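Local coordinates for sensor protein (Pseudomonas syringae pv. tomato, PDB 2R8R), which is probably a membrane-bound sensor histidine kinase, KdpD, which passes phosphate from ATP to a protein histidine and is seen here as its N-terminal domain, at residues A26-L31 with N55-Q60; G18-M23 with A48-L53; K8-A13 with V160-P165; V126-S131 with V142-T147. One frame throughout, in Å; residues are numbered along the deposited sequence.

How the contacts relate
The domain has a five-stranded parallel sheet of the P-loop NTPase kind. Contact 3 opens first and closes last: it pairs strand 7-12 with strand 158-161 at one side of the sheet, and the other three contacts lie within the loop it closes. Contacts 1 and 2 share helix 19-32, and their segments alternate along the chain. Their centres are about 11 Å apart, and H28 is joined to L53. Contact 2 packs on contact 3 through A22 and I162. Contact 4 lies across the chain's centre from contacts 1 and 2. It meets contact 3 where G12 reaches V126. Contacts 2 and 3 hold residues of the probable phosphate-binding loop, and H128 of contact 4 lies near it without touching.

Contact 1: residues A26-L31 with N55-Q60; sequences AAHAQL and NGLPQQ
L57 lies over one face of the H28 ring and also reaches A27 and L31. Its methyl CD2 sits 3.9 Å from the centroid of the H28 ring, only 8° off the ring normal. This is a CH-pi contact over the middle of the imidazole. The branch carbon comes closer to the rim, with L57 CG 3.7 Å from H28 NE2. That NE2 has its polar partner in the backbone O of L53, near the end of helix 48-54. The bond restrains the ring's rotation while the leucine packs over its face.

The remaining contacts are apolar. L57 divides its two methyls between helix residues one turn apart. CD1 of L57 is 4.2 Å from CB of A27, and CD2 of L57 is 4.0 Å from CD2 of L31. The L31 and L57 side chains run past each other in opposite directions. With CG anti to the backbone N (chi1 -172°), L31 reaches the loop, where its methyls divide between P58 and G56. CD1 of L31 meets the ring carbon CD of P58 at 4.2 Å, while CD2 of L31 lies 3.5 Å from the carbonyl O of G56. No hydrogen bond joins the two segments directly.

The contact lays the loop after helix 48-54 against helix 19-32. A27 and L57 both continue inward onto L89 of strand 87-90. P58 and Q60 make backbone hydrogen bonds to A39, tying the loop to edge strand 37-39.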
loop_
_atom_site.group_PDB
_atom_site.type_symbol
_atom_site.label_atom_id
_atom_site.label_comp_id
_atom_site.label_asym_id
_atom_site.label_seq_id
_atom_site.Cartn_x
_atom_site.Cartn_y
_atom_site.Cartn_z
ATOM N N ALA A 26 1.376 12.077 6.759
ATOM C CA ALA A 26 1.436 11.612 8.146
ATOM C C ALA A 26 2.894 11.494 8.569
ATOM O O ALA A 26 3.268 11.832 9.690
ATOM C CB ALA A 26 0.709 10.288 8.316
ATOM N N ALA A 27 3.715 11.028 7.647
ATOM C CA ALA A 27 5.141 10.785 7.892
ATOM C C ALA A 27 5.939 12.091 8.114
ATOM O O ALA A 27 6.851 12.145 8.924
ATOM C CB ALA A 27 5.709 9.984 6.744
ATOM N N HIS A 28 5.562 13.133 7.393
ATOM C CA HIS A 28 6.126 14.472 7.557
ATOM C C HIS A 28 5.766 15.084 8.898
ATOM O O HIS A 28 6.609 15.736 9.530
ATOM C CB HIS A 28 5.694 15.385 6.390
ATOM C CG HIS A 28 6.599 15.290 5.201
ATOM N ND1 HIS A 28 7.840 15.893 5.164
ATOM C CD2 HIS A 28 6.477 14.618 4.030
ATOM C CE1 HIS A 28 8.436 15.611 4.020
ATOM N NE2 HIS A 28 7.628 14.847 3.303
ATOM N N ALA A 29 4.537 14.877 9.362
ATOM C CA ALA A 29 4.182 15.339 10.701
ATOM C C ALA A 29 5.102 14.674 11.700
ATOM O O ALA A 29 5.672 15.344 12.535
ATOM C CB ALA A 29 2.685 15.105 11.055
ATOM N N GLN A 30 5.289 13.370 11.600
ATOM C CA GLN A 30 6.227 12.676 12.480
ATOM C C GLN A 30 7.667 13.194 12.360
ATOM O O GLN A 30 8.355 13.360 13.370
ATOM C CB GLN A 30 6.199 11.175 12.202
ATOM C CG GLN A 30 4.870 10.474 12.488
ATOM C CD GLN A 30 4.344 10.664 13.918
ATOM O OE1 GLN A 30 3.287 11.249 14.107
ATOM N NE2 GLN A 30 5.065 10.154 14.906
ATOM N N LEU A 31 8.128 13.461 11.133
ATOM C CA LEU A 31 9.497 13.960 10.913
ATOM C C LEU A 31 9.679 15.289 11.659
ATOM O O LEU A 31 10.663 15.499 12.360
ATOM C CB LEU A 31 9.804 14.105 9.424
ATOM C CG LEU A 31 11.258 14.427 9.009
ATOM C CD1 LEU A 31 12.234 13.229 9.270
ATOM C CD2 LEU A 31 11.354 14.876 7.576
ATOM N N ASN A 55 10.767 13.133 -1.465
ATOM C CA ASN A 55 12.114 13.683 -1.517
ATOM C C ASN A 55 12.495 14.494 -0.287
ATOM O O ASN A 55 13.666 14.777 -0.098
ATOM C CB ASN A 55 12.332 14.501 -2.813
ATOM C CG ASN A 55 12.516 13.588 -4.060
ATOM O OD1 ASN A 55 12.228 14.024 -5.194
ATOM N ND2 ASN A 55 12.997 12.319 -3.854
ATOM N N GLY A 56 11.530 14.834 0.561
ATOM C CA GLY A 56 11.825 15.395 1.874
ATOM C C GLY A 56 12.029 14.405 3.025
ATOM O O GLY A 56 12.203 14.819 4.173
ATOM N N LEU A 57 11.971 13.104 2.734
ATOM C CA LEU A 57 12.065 12.071 3.736
ATOM C C LEU A 57 13.309 11.227 3.479
ATOM O O LEU A 57 13.669 11.000 2.317
ATOM C CB LEU A 57 10.825 11.161 3.685
ATOM C CG LEU A 57 9.474 11.771 4.057
ATOM C CD1 LEU A 57 8.319 10.862 3.606
ATOM C CD2 LEU A 57 9.402 12.074 5.539
ATOM N N PRO A 58 13.980 10.758 4.551
ATOM C CA PRO A 58 15.049 9.810 4.329
ATOM C C PRO A 58 14.517 8.566 3.605
ATOM O O PRO A 58 13.366 8.136 3.841
ATOM C CB PRO A 58 15.500 9.463 5.749
ATOM C CG PRO A 58 15.085 10.663 6.560
ATOM C CD PRO A 58 13.792 11.040 5.988
ATOM N N GLN A 59 15.364 7.994 2.745
ATOM C CA GLN A 59 14.964 6.881 1.889
ATOM C C GLN A 59 15.986 5.768 1.924
ATOM O O GLN A 59 17.193 6.030 1.852
ATOM C CB GLN A 59 14.792 7.385 0.478
ATOM C CG GLN A 59 13.591 8.321 0.313
ATOM C CD GLN A 59 13.663 9.058 -0.989
ATOM O OE1 GLN A 59 13.927 8.463 -2.013
ATOM N NE2 GLN A 59 13.427 10.348 -0.961
ATOM N N GLN A 60 15.500 4.524 2.044
ATOM C CA GLN A 60 16.381 3.359 2.044
ATOM C C GLN A 60 16.464 2.773 0.640
ATOM O O GLN A 60 15.476 2.299 0.136
ATOM C CB GLN A 60 15.850 2.330 3.019
ATOM C CG GLN A 60 16.710 1.090 3.190
ATOM C CD GLN A 60 17.992 1.361 3.949
ATOM O OE1 GLN A 60 17.969 1.853 5.087
ATOM N NE2 GLN A 60 19.145 1.041 3.310
#

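Contact 2: residues G18-M23 with A48-L53; sequences GKTYAM and AETEAL. With SO4 (sulfate ion), chain C.
Y21 meets E49, T50 and L53 just beyond a probable Walker A phosphate-binding loop, at the start of helix 19-32. The axes of 19-23 and 48-53 approach to 9.8 Å and run in broadly the same direction, 29° apart.

The packing is centred on the Y21 ring. L53 brings CD1 over one face, 3.9 Å from the centroid of the Y21 ring and 28° off its normal, a CH-pi contact shifted toward CE1. T50 OG1 lies instead at the ring edge, in its plane, 3.6 Å from Y21 CD1. E49 crosses the tyrosine at about a right angle, and its CD is 3.7 Å from Y21 CE1. Its carboxylate also forms a salt bridge with R47. A second apolar touch joins the threonine methyls: CG2 of T20 and CG2 of T50.

At the helix start the contacts are polar. The sulfate, probably from the crystallisation liquor, accepts bonds from the backbone N atoms of G18, K19 and T20, and also from G16 N. It occupies a site consistent with that of a nucleotide phosphate. The positive helix end would favour such an anion. K19 bends at chi3 and chi4, which folds its amine back over the sulfate, where NZ and the backbone N of K19 both bond to O3. T20 OG1 is hydrogen-bonded to D91.

The backbone N of T20 points almost straight at another sulfate oxygen, O4, 3.0 Å away, with 169° at the hydrogen.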
loop_
_atom_site.group_PDB
_atom_site.type_symbol
_atom_site.label_atom_id
_atom_site.label_comp_id
_atom_site.label_asym_id
_atom_site.label_seq_id
_atom_site.Cartn_x
_atom_site.Cartn_y
_atom_site.Cartn_z
ATOM N N GLY A 18 -5.654 8.323 -2.968
ATOM C CA GLY A 18 -4.751 9.162 -2.176
ATOM C C GLY A 18 -4.116 8.535 -0.958
ATOM O O GLY A 18 -3.677 9.223 -0.063
ATOM N N LYS A 19 -4.037 7.225 -0.932
ATOM C CA LYS A 19 -3.439 6.486 0.207
ATOM C C LYS A 19 -1.985 6.854 0.464
ATOM O O LYS A 19 -1.600 7.163 1.605
ATOM C CB LYS A 19 -3.484 4.984 -0.054
ATOM C CG LYS A 19 -4.852 4.353 -0.181
ATOM C CD LYS A 19 -4.714 2.807 -0.395
ATOM C CE LYS A 19 -4.037 2.365 -1.728
ATOM N NZ LYS A 19 -4.797 2.931 -2.924
ATOM N N THR A 20 -1.169 6.801 -0.596
ATOM C CA THR A 20 0.258 7.087 -0.462
ATOM C C THR A 20 0.540 8.519 -0.049
ATOM O O THR A 20 1.326 8.757 0.855
ATOM C CB THR A 20 1.002 6.816 -1.745
ATOM O OG1 THR A 20 0.910 5.430 -2.004
ATOM C CG2 THR A 20 2.457 7.165 -1.604
ATOM N N TYR A 21 -0.137 9.466 -0.684
ATOM C CA TYR A 21 -0.030 10.860 -0.298
ATOM C C TYR A 21 -0.378 11.057 1.199
ATOM O O TYR A 21 0.348 11.756 1.916
ATOM C CB TYR A 21 -0.945 11.710 -1.185
ATOM C CG TYR A 21 -0.766 13.203 -0.974
ATOM C CD1 TYR A 21 0.214 13.886 -1.674
ATOM C CD2 TYR A 21 -1.573 13.930 -0.105
ATOM C CE1 TYR A 21 0.413 15.226 -1.527
ATOM C CE2 TYR A 21 -1.374 15.312 0.053
ATOM C CZ TYR A 21 -0.361 15.936 -0.670
ATOM O OH TYR A 21 -0.085 17.295 -0.591
ATOM N N ALA A 22 -1.483 10.461 1.651
ATOM C CA ALA A 22 -1.890 10.520 3.057
ATOM C C ALA A 22 -0.812 9.951 3.991
ATOM O O ALA A 22 -0.460 10.573 4.994
ATOM C CB ALA A 22 -3.235 9.827 3.291
HETATM N N MSE A 23 -0.270 8.796 3.630
HETATM C CA MSE A 23 0.828 8.223 4.355
HETATM C C MSE A 23 2.069 9.150 4.437
HETATM O O MSE A 23 2.717 9.221 5.505
HETATM C CB MSE A 23 1.213 6.859 3.776
HETATM C CG MSE A 23 2.431 6.251 4.491
HETATM SE SE MSE A 23 3.038 4.536 3.818
HETATM C CE MSE A 23 3.565 5.077 2.000
ATOM N N ALA A 48 3.844 14.211 -9.223
ATOM C CA ALA A 48 4.895 15.135 -8.811
ATOM C C ALA A 48 4.740 15.595 -7.347
ATOM O O ALA A 48 5.733 15.920 -6.702
ATOM C CB ALA A 48 4.951 16.345 -9.759
ATOM N N GLU A 49 3.507 15.641 -6.826
ATOM C CA GLU A 49 3.287 16.166 -5.481
ATOM C C GLU A 49 3.702 15.126 -4.456
ATOM O O GLU A 49 4.179 15.462 -3.377
ATOM C CB GLU A 49 1.832 16.628 -5.260
ATOM C CG GLU A 49 0.762 15.520 -5.276
ATOM C CD GLU A 49 -0.648 16.020 -4.934
ATOM O OE1 GLU A 49 -0.801 17.224 -4.553
ATOM O OE2 GLU A 49 -1.594 15.202 -5.052
ATOM N N THR A 50 3.537 13.866 -4.833
ATOM C CA THR A 50 3.889 12.726 -3.997
ATOM C C THR A 50 5.400 12.489 -4.084
ATOM O O THR A 50 6.070 12.252 -3.080
ATOM C CB THR A 50 3.022 11.498 -4.421
ATOM O OG1 THR A 50 1.637 11.869 -4.320
ATOM C CG2 THR A 50 3.250 10.300 -3.539
ATOM N N GLU A 51 5.944 12.616 -5.275
ATOM C CA GLU A 51 7.385 12.616 -5.438
ATOM C C GLU A 51 8.058 13.748 -4.603
ATOM O O GLU A 51 9.099 13.524 -3.962
ATOM C CB GLU A 51 7.727 12.652 -6.944
ATOM C CG GLU A 51 9.184 12.319 -7.305
ATOM C CD GLU A 51 9.790 11.044 -6.629
ATOM O OE1 GLU A 51 9.451 9.897 -7.010
ATOM O OE2 GLU A 51 10.647 11.193 -5.722
ATOM N N ALA A 52 7.441 14.934 -4.543
ATOM C CA ALA A 52 8.006 16.036 -3.713
ATOM C C ALA A 52 7.916 15.765 -2.197
ATOM O O ALA A 52 8.795 16.174 -1.444
ATOM C CB ALA A 52 7.379 17.390 -4.064
ATOM N N LEU A 53 6.865 15.089 -1.732
ATOM C CA LEU A 53 6.836 14.671 -0.325
ATOM C C LEU A 53 7.909 13.603 -0.022
ATOM O O LEU A 53 8.605 13.661 0.987
ATOM C CB LEU A 53 5.443 14.172 0.075
ATOM C CG LEU A 53 4.384 15.270 0.230
ATOM C CD1 LEU A 53 3.053 14.645 0.696
ATOM C CD2 LEU A 53 4.884 16.365 1.185
HETATM S S SO4 C . -3.230 5.859 -4.090
HETATM O O1 SO4 C . -3.124 4.819 -5.078
HETATM O O2 SO4 C . -3.334 7.177 -4.627
HETATM O O3 SO4 C . -4.404 5.409 -3.335
HETATM O O4 SO4 C . -1.954 5.932 -3.365
#

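Contact 3: residues K8-A13 with V160-P165; sequences KVFLGA and VLIDLP
F10 CG and I162 CG1 both stand anti to the carbonyl carbon, with chi1 -63° and -54°. The two side chains meet on the side of A22 of helix 19-32. I162 brings its CD1 to the edge of the F10 ring, near the ring plane and 4.0 Å from F10 CD1. K8 stretches out in full, and its CE packs 3.7 Å from V160 CG1. On the other face of the sheet L11 CD2 and L161 CD1 are 4.2 Å apart.

The backbones pair as parallel strands. V160 N gives a hydrogen bond to V9 O at 2.9 Å, and V160 O accepts from L11 N at 2.8 Å. The bond from I162 N to L11 O, 2.8 Å, is almost straight, with 178° at the hydrogen. Beyond this pairing a water continues the link, accepting from A13 N and donating to I162 O.

Strand 7-12 lies between 119-125 and the outermost strand 158-161. F10 and I162 face A22 of helix 19-32. L11 and L161 face helix 194-209, so helices pack on both faces of the sheet.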
loop_
_atom_site.group_PDB
_atom_site.type_symbol
_atom_site.label_atom_id
_atom_site.label_comp_id
_atom_site.label_asym_id
_atom_site.label_seq_id
_atom_site.Cartn_x
_atom_site.Cartn_y
_atom_site.Cartn_z
ATOM N N LYS A 8 0.163 1.228 11.377
ATOM C CA LYS A 8 -0.934 2.043 10.872
ATOM C C LYS A 8 -1.172 1.743 9.380
ATOM O O LYS A 8 -0.270 1.875 8.555
ATOM C CB LYS A 8 -0.650 3.530 11.103
ATOM C CG LYS A 8 -1.806 4.447 10.735
ATOM C CD LYS A 8 -1.486 5.905 10.990
ATOM C CE LYS A 8 -2.755 6.788 10.730
ATOM N NZ LYS A 8 -2.572 8.322 10.829
ATOM N N VAL A 9 -2.398 1.326 9.054
ATOM C CA VAL A 9 -2.794 1.001 7.693
ATOM C C VAL A 9 -3.655 2.121 7.160
ATOM O O VAL A 9 -4.662 2.463 7.777
ATOM C CB VAL A 9 -3.619 -0.311 7.635
ATOM C CG1 VAL A 9 -4.039 -0.711 6.139
ATOM C CG2 VAL A 9 -2.877 -1.435 8.374
ATOM N N PHE A 10 -3.244 2.695 6.029
ATOM C CA PHE A 10 -4.087 3.609 5.240
ATOM C C PHE A 10 -4.836 2.761 4.233
ATOM O O PHE A 10 -4.246 2.266 3.287
ATOM C CB PHE A 10 -3.245 4.665 4.563
ATOM C CG PHE A 10 -2.525 5.579 5.534
ATOM C CD1 PHE A 10 -3.046 6.858 5.847
ATOM C CD2 PHE A 10 -1.333 5.173 6.156
ATOM C CE1 PHE A 10 -2.359 7.705 6.754
ATOM C CE2 PHE A 10 -0.648 6.023 7.065
ATOM C CZ PHE A 10 -1.148 7.286 7.343
ATOM N N LEU A 11 -6.128 2.564 4.496
ATOM C CA LEU A 11 -7.010 1.720 3.696
ATOM C C LEU A 11 -7.761 2.532 2.649
ATOM O O LEU A 11 -8.261 3.621 2.955
ATOM C CB LEU A 11 -8.035 1.026 4.586
ATOM C CG LEU A 11 -9.143 0.181 3.913
ATOM C CD1 LEU A 11 -8.543 -1.090 3.233
ATOM C CD2 LEU A 11 -10.241 -0.178 4.963
ATOM N N GLY A 12 -7.872 1.989 1.432
ATOM C CA GLY A 12 -8.572 2.648 0.343
ATOM C C GLY A 12 -9.384 1.650 -0.470
ATOM O O GLY A 12 -9.123 0.453 -0.398
ATOM N N ALA A 13 -10.351 2.159 -1.261
ATOM C CA ALA A 13 -11.214 1.348 -2.142
ATOM C C ALA A 13 -10.515 0.893 -3.447
ATOM O O ALA A 13 -10.871 -0.126 -4.030
ATOM C CB ALA A 13 -12.477 2.138 -2.502
ATOM N N VAL A 160 -6.753 3.867 9.115
ATOM C CA VAL A 160 -7.432 5.054 8.599
ATOM C C VAL A 160 -7.976 4.808 7.202
ATOM O O VAL A 160 -7.254 4.317 6.321
ATOM C CB VAL A 160 -6.536 6.354 8.702
ATOM C CG1 VAL A 160 -5.254 6.200 8.004
ATOM C CG2 VAL A 160 -7.267 7.566 8.194
ATOM N N LEU A 161 -9.267 5.108 7.013
ATOM C CA LEU A 161 -9.904 5.101 5.676
ATOM C C LEU A 161 -9.629 6.369 4.887
ATOM O O LEU A 161 -9.901 7.473 5.357
ATOM C CB LEU A 161 -11.431 4.893 5.808
ATOM C CG LEU A 161 -12.259 4.735 4.524
ATOM C CD1 LEU A 161 -11.773 3.531 3.722
ATOM C CD2 LEU A 161 -13.798 4.663 4.888
ATOM N N ILE A 162 -9.033 6.197 3.703
ATOM C CA ILE A 162 -8.785 7.276 2.760
ATOM C C ILE A 162 -9.874 7.094 1.696
ATOM O O ILE A 162 -9.918 6.093 0.986
ATOM C CB ILE A 162 -7.362 7.232 2.161
ATOM C CG1 ILE A 162 -6.321 7.198 3.295
ATOM C CG2 ILE A 162 -7.128 8.365 1.128
ATOM C CD1 ILE A 162 -6.292 8.406 4.141
ATOM N N ASP A 163 -10.783 8.061 1.650
ATOM C CA ASP A 163 -12.006 7.953 0.881
ATOM C C ASP A 163 -11.959 8.954 -0.289
ATOM O O ASP A 163 -11.337 10.003 -0.200
ATOM C CB ASP A 163 -13.190 8.214 1.816
ATOM C CG ASP A 163 -14.528 8.101 1.144
ATOM O OD1 ASP A 163 -14.776 7.135 0.389
ATOM O OD2 ASP A 163 -15.374 8.958 1.441
ATOM N N LEU A 164 -12.604 8.599 -1.381
ATOM C CA LEU A 164 -12.730 9.455 -2.540
ATOM C C LEU A 164 -13.974 9.018 -3.303
ATOM O O LEU A 164 -14.146 7.835 -3.539
ATOM C CB LEU A 164 -11.466 9.348 -3.406
ATOM C CG LEU A 164 -11.313 10.435 -4.477
ATOM C CD1 LEU A 164 -10.848 11.783 -3.845
ATOM C CD2 LEU A 164 -10.433 9.993 -5.613
ATOM N N PRO A 165 -14.850 9.970 -3.709
ATOM C CA PRO A 165 -15.987 9.570 -4.593
ATOM C C PRO A 165 -15.591 8.876 -5.911
ATOM O O PRO A 165 -14.645 9.316 -6.610
ATOM C CB PRO A 165 -16.655 10.908 -4.910
ATOM C CG PRO A 165 -16.240 11.817 -3.737
ATOM C CD PRO A 165 -14.846 11.423 -3.452
HETATM O O HOH W 1 -11.394 4.714 -0.689
#

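Contact 4: residues V126-S131 with V142-T147; sequences VQHLES and VQVRET. With SO4 (sulfate ion), chain E.
H128 turns the edge of its imidazole toward the backbone of E146. H128 ND1 donates to the carbonyl O of E146 at 2.7 Å, with an angle of 163° at the hydrogen. The acceptor lies near the ring plane, but the donor is tilted 20° from the carbonyl plane. The bond fixes the rotation of the ring and indicates a proton on ND1. CG of Q127 lies over one face of the ring, offset toward its rim.

V144 crosses H128 at about a right angle. Its CG1 stands anti to the backbone N (chi1 -176°), which turns it to H128 ND1, 3.7 Å away, and to the backbone O of Q127, 3.6 Å away. The other methyl of V144, CG2, lies 4.0 Å from Q127 OE1.

E130 and T147 also cross at about a right angle, with E130 CG 4.1 Å from T147 CB. A water joins their polar ends: it donates to E130 OE2 at 2.6 Å and lies 2.8 Å from T147 OG1. Close by, T147 CA makes a CA-H...O contact with H128 O.

Farther along, Q143 N and R145 NH2 bind a sulfate, probably from the crystallisation liquor, the arginine weakly. The two loops flank helix 133-140, and H128 and E130 make backbone hydrogen bonds to L148. A short 3-10 turn at 126-128 follows strand 119-125, placing this loop pairing at the C-terminal end of a parallel strand in a P-loop NTPase-type fold.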
loop_
_atom_site.group_PDB
_atom_site.type_symbol
_atom_site.label_atom_id
_atom_site.label_comp_id
_atom_site.label_asym_id
_atom_site.label_seq_id
_atom_site.Cartn_x
_atom_site.Cartn_y
_atom_site.Cartn_z
ATOM N N VAL A 126 -8.782 -2.350 -0.562
ATOM C CA VAL A 126 -9.669 -3.294 0.114
ATOM C C VAL A 126 -9.795 -4.645 -0.595
ATOM O O VAL A 126 -10.054 -5.646 0.066
ATOM C CB VAL A 126 -11.060 -2.686 0.341
ATOM C CG1 VAL A 126 -11.836 -2.583 -0.959
ATOM C CG2 VAL A 126 -11.784 -3.500 1.356
ATOM N N GLN A 127 -9.595 -4.659 -1.918
ATOM C CA GLN A 127 -9.736 -5.870 -2.760
ATOM C C GLN A 127 -8.826 -7.040 -2.383
ATOM O O GLN A 127 -9.123 -8.208 -2.709
ATOM C CB GLN A 127 -9.455 -5.530 -4.232
ATOM C CG GLN A 127 -8.051 -5.013 -4.465
ATOM C CD GLN A 127 -7.806 -4.502 -5.862
ATOM O OE1 GLN A 127 -7.483 -5.312 -6.730
ATOM N NE2 GLN A 127 -7.922 -3.147 -6.095
ATOM N N HIS A 128 -7.712 -6.720 -1.719
ATOM C CA HIS A 128 -6.700 -7.698 -1.358
ATOM C C HIS A 128 -7.055 -8.545 -0.171
ATOM O O HIS A 128 -6.498 -9.613 0.005
ATOM C CB HIS A 128 -5.353 -7.012 -1.140
ATOM C CG HIS A 128 -4.854 -6.306 -2.357
ATOM N ND1 HIS A 128 -4.316 -6.973 -3.442
ATOM C CD2 HIS A 128 -4.861 -4.994 -2.682
ATOM C CE1 HIS A 128 -3.986 -6.096 -4.368
ATOM N NE2 HIS A 128 -4.307 -4.887 -3.931
ATOM N N LEU A 129 -8.008 -8.116 0.632
ATOM C CA LEU A 129 -8.419 -8.922 1.769
ATOM C C LEU A 129 -8.957 -10.297 1.339
ATOM O O LEU A 129 -9.854 -10.365 0.498
ATOM C CB LEU A 129 -9.469 -8.182 2.589
ATOM C CG LEU A 129 -8.894 -6.976 3.337
ATOM C CD1 LEU A 129 -10.015 -6.223 4.037
ATOM C CD2 LEU A 129 -7.807 -7.438 4.338
ATOM N N GLU A 130 -8.428 -11.364 1.957
ATOM C CA GLU A 130 -8.832 -12.748 1.648
ATOM C C GLU A 130 -10.346 -12.993 1.630
ATOM O O GLU A 130 -10.883 -13.525 0.660
ATOM C CB GLU A 130 -8.184 -13.728 2.635
ATOM C CG GLU A 130 -6.964 -14.433 2.093
ATOM C CD GLU A 130 -6.209 -15.220 3.164
ATOM O OE1 GLU A 130 -6.772 -15.533 4.242
ATOM O OE2 GLU A 130 -5.028 -15.512 2.921
ATOM N N SER A 131 -11.016 -12.585 2.712
ATOM C CA SER A 131 -12.472 -12.720 2.861
ATOM C C SER A 131 -13.295 -12.121 1.716
ATOM O O SER A 131 -14.432 -12.534 1.498
ATOM C CB SER A 131 -12.910 -12.049 4.154
ATOM O OG SER A 131 -12.590 -10.663 4.115
ATOM N N VAL A 142 -12.214 -9.416 -12.466
ATOM C CA VAL A 142 -10.749 -9.481 -12.401
ATOM C C VAL A 142 -10.331 -10.280 -11.156
ATOM O O VAL A 142 -10.841 -10.053 -10.044
ATOM C CB VAL A 142 -10.059 -8.063 -12.418
ATOM C CG1 VAL A 142 -8.518 -8.189 -12.525
ATOM C CG2 VAL A 142 -10.576 -7.202 -13.560
ATOM N N GLN A 143 -9.415 -11.226 -11.379
ATOM C CA GLN A 143 -8.781 -12.047 -10.346
ATOM C C GLN A 143 -7.861 -11.229 -9.415
ATOM O O GLN A 143 -6.977 -10.524 -9.882
ATOM C CB GLN A 143 -7.927 -13.098 -11.053
ATOM C CG GLN A 143 -7.264 -14.105 -10.162
ATOM C CD GLN A 143 -7.935 -15.470 -10.235
ATOM O OE1 GLN A 143 -7.669 -16.276 -11.156
ATOM N NE2 GLN A 143 -8.820 -15.739 -9.264
ATOM N N VAL A 144 -8.044 -11.317 -8.102
ATOM C CA VAL A 144 -7.065 -10.702 -7.191
ATOM C C VAL A 144 -6.032 -11.744 -6.798
ATOM O O VAL A 144 -6.325 -12.652 -6.030
ATOM C CB VAL A 144 -7.728 -10.061 -5.953
ATOM C CG1 VAL A 144 -6.658 -9.324 -5.076
ATOM C CG2 VAL A 144 -8.839 -9.110 -6.408
ATOM N N ARG A 145 -4.824 -11.601 -7.330
ATOM C CA ARG A 145 -3.755 -12.567 -7.114
ATOM C C ARG A 145 -2.881 -12.317 -5.870
ATOM O O ARG A 145 -2.352 -13.265 -5.306
ATOM C CB ARG A 145 -2.850 -12.619 -8.346
ATOM C CG ARG A 145 -3.542 -13.212 -9.547
ATOM C CD ARG A 145 -2.771 -12.952 -10.816
ATOM N NE ARG A 145 -3.644 -13.132 -11.964
ATOM C CZ ARG A 145 -4.011 -14.303 -12.458
ATOM N NH1 ARG A 145 -3.584 -15.432 -11.930
ATOM N NH2 ARG A 145 -4.817 -14.337 -13.498
ATOM N N GLU A 146 -2.688 -11.055 -5.487
ATOM C CA GLU A 146 -1.961 -10.729 -4.250
ATOM C C GLU A 146 -3.024 -10.533 -3.156
ATOM O O GLU A 146 -3.792 -9.574 -3.191
ATOM C CB GLU A 146 -1.095 -9.467 -4.435
ATOM C CG GLU A 146 0.119 -9.623 -5.384
ATOM C CD GLU A 146 0.988 -8.372 -5.451
ATOM O OE1 GLU A 146 0.382 -7.269 -5.590
ATOM O OE2 GLU A 146 2.255 -8.461 -5.380
ATOM N N THR A 147 -3.095 -11.458 -2.213
ATOM C CA THR A 147 -4.052 -11.373 -1.123
ATOM C C THR A 147 -3.354 -11.164 0.240
ATOM O O THR A 147 -2.139 -11.366 0.391
ATOM C CB THR A 147 -4.912 -12.637 -1.008
ATOM O OG1 THR A 147 -4.046 -13.748 -0.770
ATOM C CG2 THR A 147 -5.775 -12.887 -2.267
HETATM S S SO4 E . -7.359 -12.206 -14.697
HETATM O O1 SO4 E . -6.882 -11.976 -16.050
HETATM O O2 SO4 E . -8.665 -11.619 -14.452
HETATM O O3 SO4 E . -7.528 -13.653 -14.442
HETATM O O4 SO4 E . -6.367 -11.556 -13.850
HETATM O O HOH W 2 -3.151 -14.039 1.882
#